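Local structure of Oxidored_FMN domain-containing protein ([Pseudomonas] geniculata N1, 6L6J) at residues D257-S261 against Q278-I282; D262-D266 against L565-H569; F273-Q278 against V296-S301; Q179-R185 against R232-L236. The protein is an amine oxidase that probably oxidises 6-hydroxypseudooxynicotine, using flavin mononucleotide and a [4Fe-4S] cluster as its redox cofactors. All coordinates share one frame; numbering follows the deposited sequence.

Interaction 1 (D257-S261 against Q278-I282); sequences DVNVS and QEPFI
Val258 lays its CG2 methyl against the CG2 branch of Ile282, the two carbons 3.5 Å apart, and this pair brings the short helix 279-282 onto barrel strand 255-261. Ile282 has CG1 between its backbone N and carbonyl carbon (chi1 58°), which puts CG2 rather than the longer ethyl arm in front of Val258. Two residues along the strand, Val260 repeats the approach with its other branch: CG1 meets the Phe281 ring obliquely, 4.3 Å from its centroid and 29° off the normal, an off-centre CH-pi contact, while CG2 turns to the amide of Gln278. Between the valines the side chain of Gln278, extended beyond CG, reaches the strand backbone, and its OE1 lies 3.2 Å from Asn259 CA. The NE2 end is hydrogen-bonded to Asp266, a residue that binds FMN. Asn259, whose CB also borders OE1, belongs to the FMN pocket itself. In this TIM barrel, strand 255-261 is the sixth of eight parallel strands, and the helix packs beside its outward-pointing valines. Van der Waals packing therefore holds the contact, partly methyl and ring, partly the Gln278 amide along the strand, and that amide bonds onward to Asp266 rather than across to strand 255-261.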
# COMPACT_ATOMS: atom_id res chain seq x y z
N ASP A 257 18.25 -10.68 -0.59
CA ASP A 257 16.86 -10.15 -0.49
C ASP A 257 16.20 -10.25 -1.87
O ASP A 257 16.63 -9.49 -2.78
CB ASP A 257 16.83 -8.72 0.07
CG ASP A 257 15.43 -8.23 0.37
OD1 ASP A 257 14.46 -8.80 -0.20
OD2 ASP A 257 15.30 -7.31 1.18
N VAL A 258 15.21 -11.15 -2.05
CA VAL A 258 14.74 -11.55 -3.42
C VAL A 258 13.23 -11.37 -3.56
O VAL A 258 12.45 -11.82 -2.67
CB VAL A 258 15.21 -12.96 -3.84
CG1 VAL A 258 16.72 -13.00 -4.08
CG2 VAL A 258 14.76 -14.05 -2.88
N ASN A 259 12.84 -10.78 -4.69
CA ASN A 259 11.45 -10.43 -5.05
C ASN A 259 11.29 -10.44 -6.58
O ASN A 259 12.24 -10.85 -7.27
CB ASN A 259 11.06 -9.10 -4.39
CG ASN A 259 11.77 -7.90 -4.99
OD1 ASN A 259 12.65 -8.05 -5.85
ND2 ASN A 259 11.41 -6.71 -4.52
N VAL A 260 10.15 -9.97 -7.09
CA VAL A 260 9.84 -9.96 -8.56
C VAL A 260 9.88 -8.51 -9.07
O VAL A 260 9.36 -7.59 -8.38
CB VAL A 260 8.49 -10.64 -8.85
CG1 VAL A 260 8.51 -12.09 -8.39
CG2 VAL A 260 7.32 -9.90 -8.22
N SER A 261 10.47 -8.30 -10.24
CA SER A 261 10.64 -6.95 -10.84
C SER A 261 9.29 -6.39 -11.31
O SER A 261 8.39 -7.14 -11.82
CB SER A 261 11.64 -6.87 -11.97
OG SER A 261 11.87 -5.51 -12.33
N GLN A 278 4.89 -15.15 -4.41
CA GLN A 278 6.25 -15.03 -5.00
C GLN A 278 7.00 -16.36 -4.86
O GLN A 278 8.06 -16.52 -5.49
CB GLN A 278 7.08 -13.93 -4.36
CG GLN A 278 6.41 -12.56 -4.35
CD GLN A 278 7.42 -11.44 -4.35
OE1 GLN A 278 8.63 -11.67 -4.27
NE2 GLN A 278 6.95 -10.21 -4.44
N GLU A 279 6.44 -17.29 -4.07
CA GLU A 279 7.17 -18.53 -3.68
C GLU A 279 7.73 -19.17 -4.95
O GLU A 279 8.94 -19.30 -5.06
CB GLU A 279 6.30 -19.49 -2.88
CG GLU A 279 6.86 -20.90 -2.89
CD GLU A 279 6.29 -21.84 -1.86
OE1 GLU A 279 5.57 -21.38 -0.94
OE2 GLU A 279 6.58 -23.08 -2.00
N PRO A 280 6.88 -19.55 -5.93
CA PRO A 280 7.35 -20.20 -7.17
C PRO A 280 8.54 -19.52 -7.84
O PRO A 280 9.31 -20.23 -8.41
CB PRO A 280 6.16 -20.10 -8.13
CG PRO A 280 5.19 -19.15 -7.44
CD PRO A 280 5.42 -19.37 -5.95
N PHE A 281 8.67 -18.20 -7.73
CA PHE A 281 9.70 -17.38 -8.42
C PHE A 281 11.03 -17.37 -7.66
O PHE A 281 12.08 -17.30 -8.35
CB PHE A 281 9.23 -15.93 -8.58
CG PHE A 281 8.00 -15.75 -9.43
CD1 PHE A 281 8.11 -15.68 -10.81
CD2 PHE A 281 6.74 -15.64 -8.85
CE1 PHE A 281 6.98 -15.51 -11.60
CE2 PHE A 281 5.61 -15.47 -9.64
CZ PHE A 281 5.73 -15.41 -11.02
N ILE A 282 11.00 -17.45 -6.31
CA ILE A 282 12.22 -17.34 -5.43
C ILE A 282 12.58 -18.70 -4.82
O ILE A 282 13.66 -18.78 -4.24
CB ILE A 282 12.09 -16.24 -4.34
CG1 ILE A 282 10.87 -16.42 -3.42
CG2 ILE A 282 12.09 -14.86 -4.97
CD1 ILE A 282 10.94 -17.64 -2.52

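Interaction 2 (D262-D266 against L565-H569); sequences DWAWD and LEMVH. With FMN (flavin mononucleotide), chain B.
His569 drives its imidazole edge-on into Trp265: CE1 sits over the six-membered ring, the planes are 77° apart and the centroids 4.5 Å from each other, a T-shaped stack. His569 NE2 donates a nearly straight hydrogen bond of 2.7 Å to Ala264 O, with the oxygen in the imidazole plane although the donor stands above the carbonyl plane. One ring edge thus serves both partners, which fixes the rotation of His569. A water within hydrogen-bonding distance of both Ala264 O and Leu565 O bridges the two backbones. The contact joins the FMN-binding TIM barrel to the OYE-like second alpha/beta domain: residues 262-266 follow barrel strand 255-261, and helix 567-577 belongs to the other domain. A chi1 of -160°, with CG opposite the backbone N, turns the Trp263 indole with a face to Leu565 and an edge to the flavin. Leu565 CD1 lies over the five-membered ring of Trp263, 3.5 Å from its centroid and 11° off the normal, while Trp263 NE1 comes within 3.4 Å of FMN C9. An alanine at Trp263 is likely to leave Leu565 CD1 without its aromatic face and to open a gap beside the dimethylbenzene end of the flavin. Ala264 CB fits against Leu565 CB and Val568 CG1. Asp266 OD2 accepts a 2.7 Å hydrogen bond from the ribityl hydroxyl O3' of FMN.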
# COMPACT_ATOMS: atom_id res chain seq x y z
N ASP A 262 9.23 -5.07 -11.14
CA ASP A 262 8.09 -4.13 -11.26
C ASP A 262 7.24 -4.16 -9.98
O ASP A 262 6.81 -5.25 -9.56
CB ASP A 262 7.29 -4.32 -12.54
CG ASP A 262 6.57 -3.04 -12.95
OD1 ASP A 262 7.26 -2.00 -13.13
OD2 ASP A 262 5.33 -3.06 -13.04
N TRP A 263 7.05 -2.97 -9.41
CA TRP A 263 6.37 -2.73 -8.12
C TRP A 263 4.96 -3.33 -8.14
O TRP A 263 4.53 -3.84 -7.10
CB TRP A 263 6.40 -1.22 -7.84
CG TRP A 263 6.19 -0.83 -6.40
CD1 TRP A 263 6.02 -1.66 -5.33
CD2 TRP A 263 6.13 0.51 -5.89
NE1 TRP A 263 5.82 -0.92 -4.19
CE2 TRP A 263 5.87 0.41 -4.50
CE3 TRP A 263 6.25 1.78 -6.46
CZ2 TRP A 263 5.75 1.53 -3.69
CZ3 TRP A 263 6.13 2.90 -5.65
CH2 TRP A 263 5.88 2.77 -4.29
N ALA A 264 4.28 -3.29 -9.29
CA ALA A 264 2.86 -3.68 -9.45
C ALA A 264 2.72 -5.19 -9.27
O ALA A 264 1.60 -5.65 -8.92
CB ALA A 264 2.35 -3.25 -10.81
N TRP A 265 3.83 -5.92 -9.50
CA TRP A 265 3.95 -7.39 -9.31
C TRP A 265 4.59 -7.74 -7.95
O TRP A 265 4.35 -8.85 -7.43
CB TRP A 265 4.73 -7.97 -10.49
CG TRP A 265 4.14 -7.66 -11.82
CD1 TRP A 265 4.47 -6.61 -12.64
CD2 TRP A 265 3.13 -8.41 -12.50
NE1 TRP A 265 3.72 -6.66 -13.79
CE2 TRP A 265 2.89 -7.76 -13.74
CE3 TRP A 265 2.39 -9.55 -12.19
CZ2 TRP A 265 1.96 -8.23 -14.66
CZ3 TRP A 265 1.46 -10.00 -13.10
CH2 TRP A 265 1.26 -9.36 -14.32
N ASP A 266 5.39 -6.83 -7.38
CA ASP A 266 6.07 -7.00 -6.07
C ASP A 266 5.08 -6.71 -4.92
O ASP A 266 4.90 -7.55 -4.05
CB ASP A 266 7.32 -6.12 -5.98
CG ASP A 266 8.21 -6.42 -4.77
OD1 ASP A 266 8.25 -7.59 -4.37
OD2 ASP A 266 8.85 -5.47 -4.25
N LEU A 565 -1.11 0.68 -7.93
CA LEU A 565 -0.37 -0.28 -8.79
C LEU A 565 -1.32 -1.41 -9.19
O LEU A 565 -0.89 -2.58 -9.14
CB LEU A 565 0.82 -0.84 -8.02
CG LEU A 565 1.77 0.20 -7.43
CD1 LEU A 565 2.75 -0.47 -6.47
CD2 LEU A 565 2.50 0.95 -8.53
N GLU A 566 -2.55 -1.07 -9.56
CA GLU A 566 -3.57 -2.05 -10.01
C GLU A 566 -3.95 -1.81 -11.48
O GLU A 566 -4.63 -2.68 -12.04
CB GLU A 566 -4.81 -2.00 -9.12
CG GLU A 566 -4.53 -2.44 -7.69
CD GLU A 566 -5.76 -2.34 -6.79
OE1 GLU A 566 -6.28 -1.21 -6.60
OE2 GLU A 566 -6.22 -3.40 -6.30
N MET A 567 -3.54 -0.70 -12.09
CA MET A 567 -4.03 -0.36 -13.46
C MET A 567 -3.74 -1.53 -14.40
O MET A 567 -4.68 -2.03 -15.02
CB MET A 567 -3.42 0.92 -14.05
CG MET A 567 -4.37 1.55 -15.08
SD MET A 567 -3.70 2.88 -16.10
CE MET A 567 -3.07 3.97 -14.82
N VAL A 568 -2.48 -1.97 -14.46
CA VAL A 568 -2.03 -3.01 -15.42
C VAL A 568 -2.80 -4.32 -15.17
O VAL A 568 -3.04 -5.05 -16.12
CB VAL A 568 -0.50 -3.21 -15.33
CG1 VAL A 568 -0.09 -3.73 -13.95
CG2 VAL A 568 0.03 -4.12 -16.42
N HIS A 569 -3.17 -4.62 -13.93
CA HIS A 569 -3.90 -5.86 -13.55
C HIS A 569 -5.39 -5.71 -13.86
O HIS A 569 -5.98 -6.70 -14.33
CB HIS A 569 -3.69 -6.23 -12.06
CG HIS A 569 -2.26 -6.35 -11.69
ND1 HIS A 569 -1.33 -6.90 -12.54
CD2 HIS A 569 -1.59 -5.94 -10.60
CE1 HIS A 569 -0.15 -6.85 -11.98
NE2 HIS A 569 -0.27 -6.23 -10.80
N1 FMN B . 10.89 -1.80 -2.21
C2 FMN B . 12.14 -1.27 -2.38
O2 FMN B . 13.04 -2.04 -2.74
N3 FMN B . 12.48 0.00 -2.15
C4 FMN B . 11.56 0.89 -1.73
O4 FMN B . 11.87 2.06 -1.52
C4A FMN B . 10.15 0.43 -1.54
N5 FMN B . 9.18 1.27 -1.13
C5A FMN B . 7.94 0.78 -0.90
C6 FMN B . 6.95 1.62 -0.40
C7 FMN B . 5.69 1.11 -0.15
C7M FMN B . 4.64 2.04 0.32
C8 FMN B . 5.39 -0.31 -0.38
C8M FMN B . 4.02 -0.87 -0.16
C9 FMN B . 6.35 -1.15 -0.87
C9A FMN B . 7.63 -0.68 -1.13
N10 FMN B . 8.64 -1.54 -1.59
C10 FMN B . 9.89 -1.01 -1.80
C1' FMN B . 8.41 -2.99 -1.84
C2' FMN B . 8.47 -3.77 -0.54
O2' FMN B . 9.80 -3.71 -0.08
C3' FMN B . 8.08 -5.21 -0.70
O3' FMN B . 9.05 -5.85 -1.54
C4' FMN B . 6.69 -5.43 -1.29
O4' FMN B . 5.74 -4.53 -0.66
C5' FMN B . 6.25 -6.88 -1.14
O5' FMN B . 6.19 -7.19 0.24
P FMN B . 4.80 -7.07 1.06
O1P FMN B . 3.87 -8.09 0.43
O2P FMN B . 5.23 -7.40 2.46
O3P FMN B . 4.35 -5.64 0.87
O HOH W 1 -0.84 -4.85 -7.47

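Interaction 3 (F273-Q278 against V296-S301). With FMN (flavin mononucleotide), chain B.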
# COMPACT_ATOMS: atom_id res chain seq x y z
N PHE A 273 -3.53 -10.77 -6.13
CA PHE A 273 -2.55 -11.70 -5.51
C PHE A 273 -3.09 -12.16 -4.16
O PHE A 273 -3.94 -11.47 -3.67
CB PHE A 273 -1.18 -11.01 -5.46
CG PHE A 273 -0.68 -10.52 -6.80
CD1 PHE A 273 -1.17 -9.35 -7.35
CD2 PHE A 273 0.29 -11.22 -7.51
CE1 PHE A 273 -0.71 -8.88 -8.58
CE2 PHE A 273 0.74 -10.76 -8.74
CZ PHE A 273 0.24 -9.59 -9.28
N GLU A 274 -2.64 -13.31 -3.64
CA GLU A 274 -2.79 -13.70 -2.20
C GLU A 274 -1.41 -14.01 -1.62
O GLU A 274 -0.41 -13.83 -2.34
CB GLU A 274 -3.79 -14.86 -2.02
CG GLU A 274 -4.45 -14.98 -0.60
CD GLU A 274 -5.25 -13.82 -0.00
OE1 GLU A 274 -5.30 -12.72 -0.61
OE2 GLU A 274 -5.83 -13.99 1.06
N GLU A 275 -1.36 -14.41 -0.35
CA GLU A 275 -0.12 -14.65 0.43
C GLU A 275 0.88 -15.53 -0.32
O GLU A 275 0.48 -16.48 -0.95
CB GLU A 275 -0.42 -15.34 1.75
CG GLU A 275 -0.88 -14.40 2.83
CD GLU A 275 -0.77 -15.03 4.19
OE1 GLU A 275 0.38 -15.09 4.75
OE2 GLU A 275 -1.84 -15.48 4.67
N GLY A 276 2.16 -15.23 -0.16
CA GLY A 276 3.27 -16.05 -0.66
C GLY A 276 3.08 -16.40 -2.11
O GLY A 276 3.33 -17.55 -2.43
N GLN A 277 2.65 -15.44 -2.93
CA GLN A 277 2.46 -15.57 -4.40
C GLN A 277 3.83 -15.62 -5.08
O GLN A 277 3.90 -16.13 -6.23
CB GLN A 277 1.58 -14.44 -4.96
CG GLN A 277 2.16 -13.02 -4.78
CD GLN A 277 3.05 -12.50 -5.90
OE1 GLN A 277 3.25 -13.17 -6.93
NE2 GLN A 277 3.59 -11.29 -5.69
N GLN A 278 4.89 -15.15 -4.41
CA GLN A 278 6.25 -15.03 -5.00
C GLN A 278 7.00 -16.36 -4.86
O GLN A 278 8.06 -16.52 -5.49
CB GLN A 278 7.08 -13.93 -4.36
CG GLN A 278 6.41 -12.56 -4.35
CD GLN A 278 7.42 -11.44 -4.35
OE1 GLN A 278 8.63 -11.67 -4.27
NE2 GLN A 278 6.95 -10.21 -4.44
N VAL A 296 9.41 -11.98 0.41
CA VAL A 296 8.16 -11.29 0.82
C VAL A 296 6.98 -12.02 0.17
O VAL A 296 7.18 -12.67 -0.87
CB VAL A 296 8.22 -9.79 0.44
CG1 VAL A 296 9.34 -9.07 1.19
CG2 VAL A 296 8.41 -9.60 -1.07
N GLY A 297 5.80 -11.95 0.79
CA GLY A 297 4.57 -12.54 0.24
C GLY A 297 3.34 -12.02 0.93
O GLY A 297 2.40 -12.78 1.14
N ARG A 298 3.34 -10.76 1.29
CA ARG A 298 2.25 -10.15 2.11
C ARG A 298 1.94 -11.08 3.29
O ARG A 298 0.75 -11.32 3.57
CB ARG A 298 1.01 -9.89 1.25
CG ARG A 298 0.24 -8.64 1.66
CD ARG A 298 -1.27 -8.78 1.53
NE ARG A 298 -1.65 -9.23 0.20
CZ ARG A 298 -2.65 -10.06 -0.07
NH1 ARG A 298 -3.44 -10.50 0.89
NH2 ARG A 298 -2.86 -10.43 -1.32
N PHE A 299 2.99 -11.56 3.96
CA PHE A 299 2.89 -12.61 5.01
C PHE A 299 2.12 -12.05 6.20
O PHE A 299 2.52 -11.01 6.74
CB PHE A 299 4.28 -13.14 5.35
CG PHE A 299 4.96 -13.91 4.24
CD1 PHE A 299 4.34 -15.00 3.63
CD2 PHE A 299 6.25 -13.59 3.84
CE1 PHE A 299 4.99 -15.72 2.63
CE2 PHE A 299 6.90 -14.32 2.86
CZ PHE A 299 6.27 -15.38 2.26
N THR A 300 1.03 -12.72 6.58
CA THR A 300 0.08 -12.33 7.66
C THR A 300 -0.25 -13.52 8.57
O THR A 300 -0.48 -13.29 9.76
CB THR A 300 -1.22 -11.77 7.07
OG1 THR A 300 -0.87 -11.01 5.91
CG2 THR A 300 -1.98 -10.93 8.08
N SER A 301 -0.37 -14.72 7.98
CA SER A 301 -0.59 -16.02 8.67
C SER A 301 0.72 -16.48 9.31
O SER A 301 1.69 -16.77 8.61
CB SER A 301 -1.12 -17.08 7.74
OG SER A 301 -1.24 -18.35 8.40
N1 FMN B . 10.89 -1.80 -2.21
C2 FMN B . 12.14 -1.27 -2.38
O2 FMN B . 13.04 -2.04 -2.74
N3 FMN B . 12.48 0.00 -2.15
C4 FMN B . 11.56 0.89 -1.73
O4 FMN B . 11.87 2.06 -1.52
C4A FMN B . 10.15 0.43 -1.54
N5 FMN B . 9.18 1.27 -1.13
C5A FMN B . 7.94 0.78 -0.90
C6 FMN B . 6.95 1.62 -0.40
C7 FMN B . 5.69 1.11 -0.15
C7M FMN B . 4.64 2.04 0.32
C8 FMN B . 5.39 -0.31 -0.38
C8M FMN B . 4.02 -0.87 -0.16
C9 FMN B . 6.35 -1.15 -0.87
C9A FMN B . 7.63 -0.68 -1.13
N10 FMN B . 8.64 -1.54 -1.59
C10 FMN B . 9.89 -1.01 -1.80
C1' FMN B . 8.41 -2.99 -1.84
C2' FMN B . 8.47 -3.77 -0.54
O2' FMN B . 9.80 -3.71 -0.08
C3' FMN B . 8.08 -5.21 -0.70
O3' FMN B . 9.05 -5.85 -1.54
C4' FMN B . 6.69 -5.43 -1.29
O4' FMN B . 5.74 -4.53 -0.66
C5' FMN B . 6.25 -6.88 -1.14
O5' FMN B . 6.19 -7.19 0.24
P FMN B . 4.80 -7.07 1.06
O1P FMN B . 3.87 -8.09 0.43
O2P FMN B . 5.23 -7.40 2.46
O3P FMN B . 4.35 -5.64 0.87
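Arg298 presents the edge of its guanidinium to Glu274, with the carboxylate turned 71° from the guanidinium plane. Arg298 NH1 makes the salt bridge to Glu274 OE1 at 3.3 Å; the oxygen lies in the arginine plane, but the donor stands above that of the carboxylate. NH2 adds weak bonds to the same OE1 and to Phe273 O. Bends at chi2 and chi3 bring the guanidinium back to this loop, and Arg441 gives Glu274 a second salt bridge through OE2. Glu275 reaches the other way, its chain extended beyond CG, so that OE1 takes a bond of 3.1 Å from Thr300 N and a weak one from Ser301 N, just before helix 302-310. Both loops lie at the C-terminal ends of barrel strands, where a TIM barrel carries its active site; the segment 296-301 leaves the seventh strand and meets the FMN phosphate. There Arg298 N donates a weak bond to FMN O1P, and Val296 CB approaches FMN O5' at 3.3 Å. Behind the phosphate two glycines meet: Gly276 N bonds to Gly297 O at 2.8 Å, in the carbonyl plane and on a lone pair. Gly276 CA and Gly297 CA come within 3.8 Å. Phe299 CE1 approaches Gly276 CA obliquely at 3.7 Å. Toward the flavin, Val296 CG2 lies 3.7 Å from Gln278 NE2, which is hydrogen-bonded to Asp266.

Interaction 4 (Q179-R185 against R232-L236)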
# COMPACT_ATOMS: atom_id res chain seq x y z
N GLN A 179 20.26 -3.03 -12.64
CA GLN A 179 19.23 -3.81 -13.39
C GLN A 179 19.23 -3.32 -14.85
O GLN A 179 19.18 -4.16 -15.74
CB GLN A 179 17.84 -3.68 -12.76
CG GLN A 179 16.85 -4.68 -13.33
CD GLN A 179 15.49 -4.71 -12.67
OE1 GLN A 179 15.30 -4.33 -11.51
NE2 GLN A 179 14.51 -5.21 -13.43
N ASP A 180 19.30 -2.00 -15.06
CA ASP A 180 19.42 -1.39 -16.42
C ASP A 180 20.64 -1.99 -17.14
O ASP A 180 20.51 -2.36 -18.31
CB ASP A 180 19.49 0.13 -16.36
CG ASP A 180 18.21 0.81 -15.88
OD1 ASP A 180 17.13 0.14 -15.89
OD2 ASP A 180 18.29 2.02 -15.46
N PHE A 181 21.76 -2.16 -16.46
CA PHE A 181 22.96 -2.77 -17.09
C PHE A 181 22.69 -4.24 -17.40
O PHE A 181 23.00 -4.68 -18.53
CB PHE A 181 24.21 -2.51 -16.24
CG PHE A 181 24.95 -1.25 -16.61
CD1 PHE A 181 24.50 -0.02 -16.22
CD2 PHE A 181 26.12 -1.32 -17.36
CE1 PHE A 181 25.20 1.14 -16.54
CE2 PHE A 181 26.82 -0.17 -17.69
CZ PHE A 181 26.36 1.06 -17.28
N LEU A 182 22.09 -4.98 -16.47
CA LEU A 182 21.68 -6.40 -16.67
C LEU A 182 20.78 -6.62 -17.89
O LEU A 182 20.88 -7.69 -18.52
CB LEU A 182 20.89 -6.85 -15.44
CG LEU A 182 21.63 -7.73 -14.45
CD1 LEU A 182 20.62 -8.25 -13.43
CD2 LEU A 182 22.36 -8.86 -15.17
N ASP A 183 19.83 -5.71 -18.11
CA ASP A 183 18.65 -5.88 -19.01
C ASP A 183 19.08 -5.62 -20.46
O ASP A 183 19.44 -4.45 -20.76
CB ASP A 183 17.52 -4.94 -18.59
CG ASP A 183 16.16 -5.25 -19.19
OD1 ASP A 183 16.14 -5.95 -20.23
OD2 ASP A 183 15.13 -4.82 -18.61
N THR A 184 19.02 -6.64 -21.32
CA THR A 184 19.33 -6.52 -22.78
C THR A 184 18.35 -5.57 -23.47
O THR A 184 18.73 -5.04 -24.52
CB THR A 184 19.31 -7.85 -23.54
OG1 THR A 184 18.11 -8.53 -23.19
CG2 THR A 184 20.51 -8.70 -23.22
N ARG A 185 17.16 -5.37 -22.91
CA ARG A 185 16.18 -4.39 -23.44
C ARG A 185 16.67 -2.95 -23.22
O ARG A 185 16.21 -2.07 -23.95
CB ARG A 185 14.80 -4.59 -22.83
CG ARG A 185 13.83 -5.30 -23.77
CD ARG A 185 12.60 -5.67 -22.99
NE ARG A 185 11.55 -6.43 -23.66
CZ ARG A 185 10.82 -6.00 -24.68
NH1 ARG A 185 9.87 -6.78 -25.18
NH2 ARG A 185 11.05 -4.81 -25.21
N ARG A 232 7.44 -6.88 -18.77
CA ARG A 232 7.51 -7.29 -20.21
C ARG A 232 8.51 -8.44 -20.32
O ARG A 232 9.32 -8.60 -19.38
CB ARG A 232 7.91 -6.09 -21.09
CG ARG A 232 8.85 -5.10 -20.41
CD ARG A 232 9.86 -4.49 -21.35
NE ARG A 232 9.32 -3.42 -22.19
CZ ARG A 232 10.04 -2.46 -22.80
NH1 ARG A 232 11.36 -2.42 -22.68
NH2 ARG A 232 9.43 -1.54 -23.53
N GLN A 233 8.48 -9.20 -21.42
CA GLN A 233 9.42 -10.33 -21.66
C GLN A 233 10.80 -9.76 -22.03
O GLN A 233 11.15 -9.82 -23.23
CB GLN A 233 8.87 -11.28 -22.72
CG GLN A 233 7.41 -11.66 -22.49
CD GLN A 233 7.07 -13.09 -22.87
OE1 GLN A 233 7.90 -13.83 -23.41
NE2 GLN A 233 5.85 -13.49 -22.58
N THR A 234 11.53 -9.23 -21.04
CA THR A 234 12.90 -8.65 -21.14
C THR A 234 13.96 -9.77 -21.08
O THR A 234 15.15 -9.46 -21.35
CB THR A 234 13.17 -7.56 -20.08
OG1 THR A 234 13.08 -8.13 -18.77
CG2 THR A 234 12.23 -6.37 -20.09
N ASN A 235 13.57 -11.01 -20.73
CA ASN A 235 14.42 -12.23 -20.62
C ASN A 235 15.24 -12.24 -19.31
O ASN A 235 16.13 -13.11 -19.16
CB ASN A 235 15.34 -12.43 -21.84
CG ASN A 235 14.58 -12.81 -23.09
OD1 ASN A 235 13.44 -13.27 -23.01
ND2 ASN A 235 15.19 -12.62 -24.24
N LEU A 236 14.95 -11.30 -18.40
CA LEU A 236 15.42 -11.33 -16.98
C LEU A 236 14.44 -12.20 -16.20
O LEU A 236 13.57 -11.64 -15.50
CB LEU A 236 15.46 -9.92 -16.39
CG LEU A 236 16.43 -8.92 -17.03
CD1 LEU A 236 16.24 -7.53 -16.43
CD2 LEU A 236 17.88 -9.37 -16.89
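Two loops at the C-terminal mouth of the TIM barrel meet here, one leaving helix 177-182 after the fourth strand, the other following the fifth strand, 220-229. The first turns through an Asx turn: Asp183 OD1 accepts from Arg185 N at 2.9 Å, the donor standing above the carboxylate plane. With chi1 at -165° the Asp183 carboxylate is directed away from its own N and across Leu236 and Thr234, at about a right angle to both. Leu236 CD1 touches Asp183 CG at 3.6 Å, and its other methyl, CD2, lies 3.8 Å from Leu182 O at the end of the helix. Thr234 CB sits 3.4 Å from Asp183 OD1, though Thr234 is poorly ordered. A leucine in place of Asp183 would probably deprive Arg185 N of its acceptor and let the turn after the helix relax. Farther out, Arg185 runs extended from CG to NE alongside residues 232-234, and NE gives a weak hydrogen bond to the carbonyl of Gln233, the centre of an inverse gamma turn. The two arginine ends overlap at the exposed rim. Their guanidinium planes are 36° apart, and these like charges probably repel each other somewhat, a cost that solvent there could ease. Arg185 NH2 lies over the centre of the Arg232 guanidinium, 3.5 Å from Arg232 NH1.

Interaction 4 comes first along the chain, joining the loops after the fourth and fifth barrel strands. The others open in the order 1, 2, 3: strand 255-261 runs straight into helix 263-266, and residues 273-278 lead into helix 279-282, so interactions 1 and 3 share Gln278, their centres about 11 Å apart. Interaction 2, its centre about 15 Å from those of both, alone leaves the barrel, for the second alpha/beta domain. Asp266 ties it to Gln278, and Phe273 packs against its aromatic pair. Interaction 2 meets FMN at the ring and ribityl chain, interaction 3 at the phosphate end. Interactions 4 and 1, centres about 16 Å apart, connect through Gln179 and Ser261. Cofactor binding and domain docking thus share neighbouring loops.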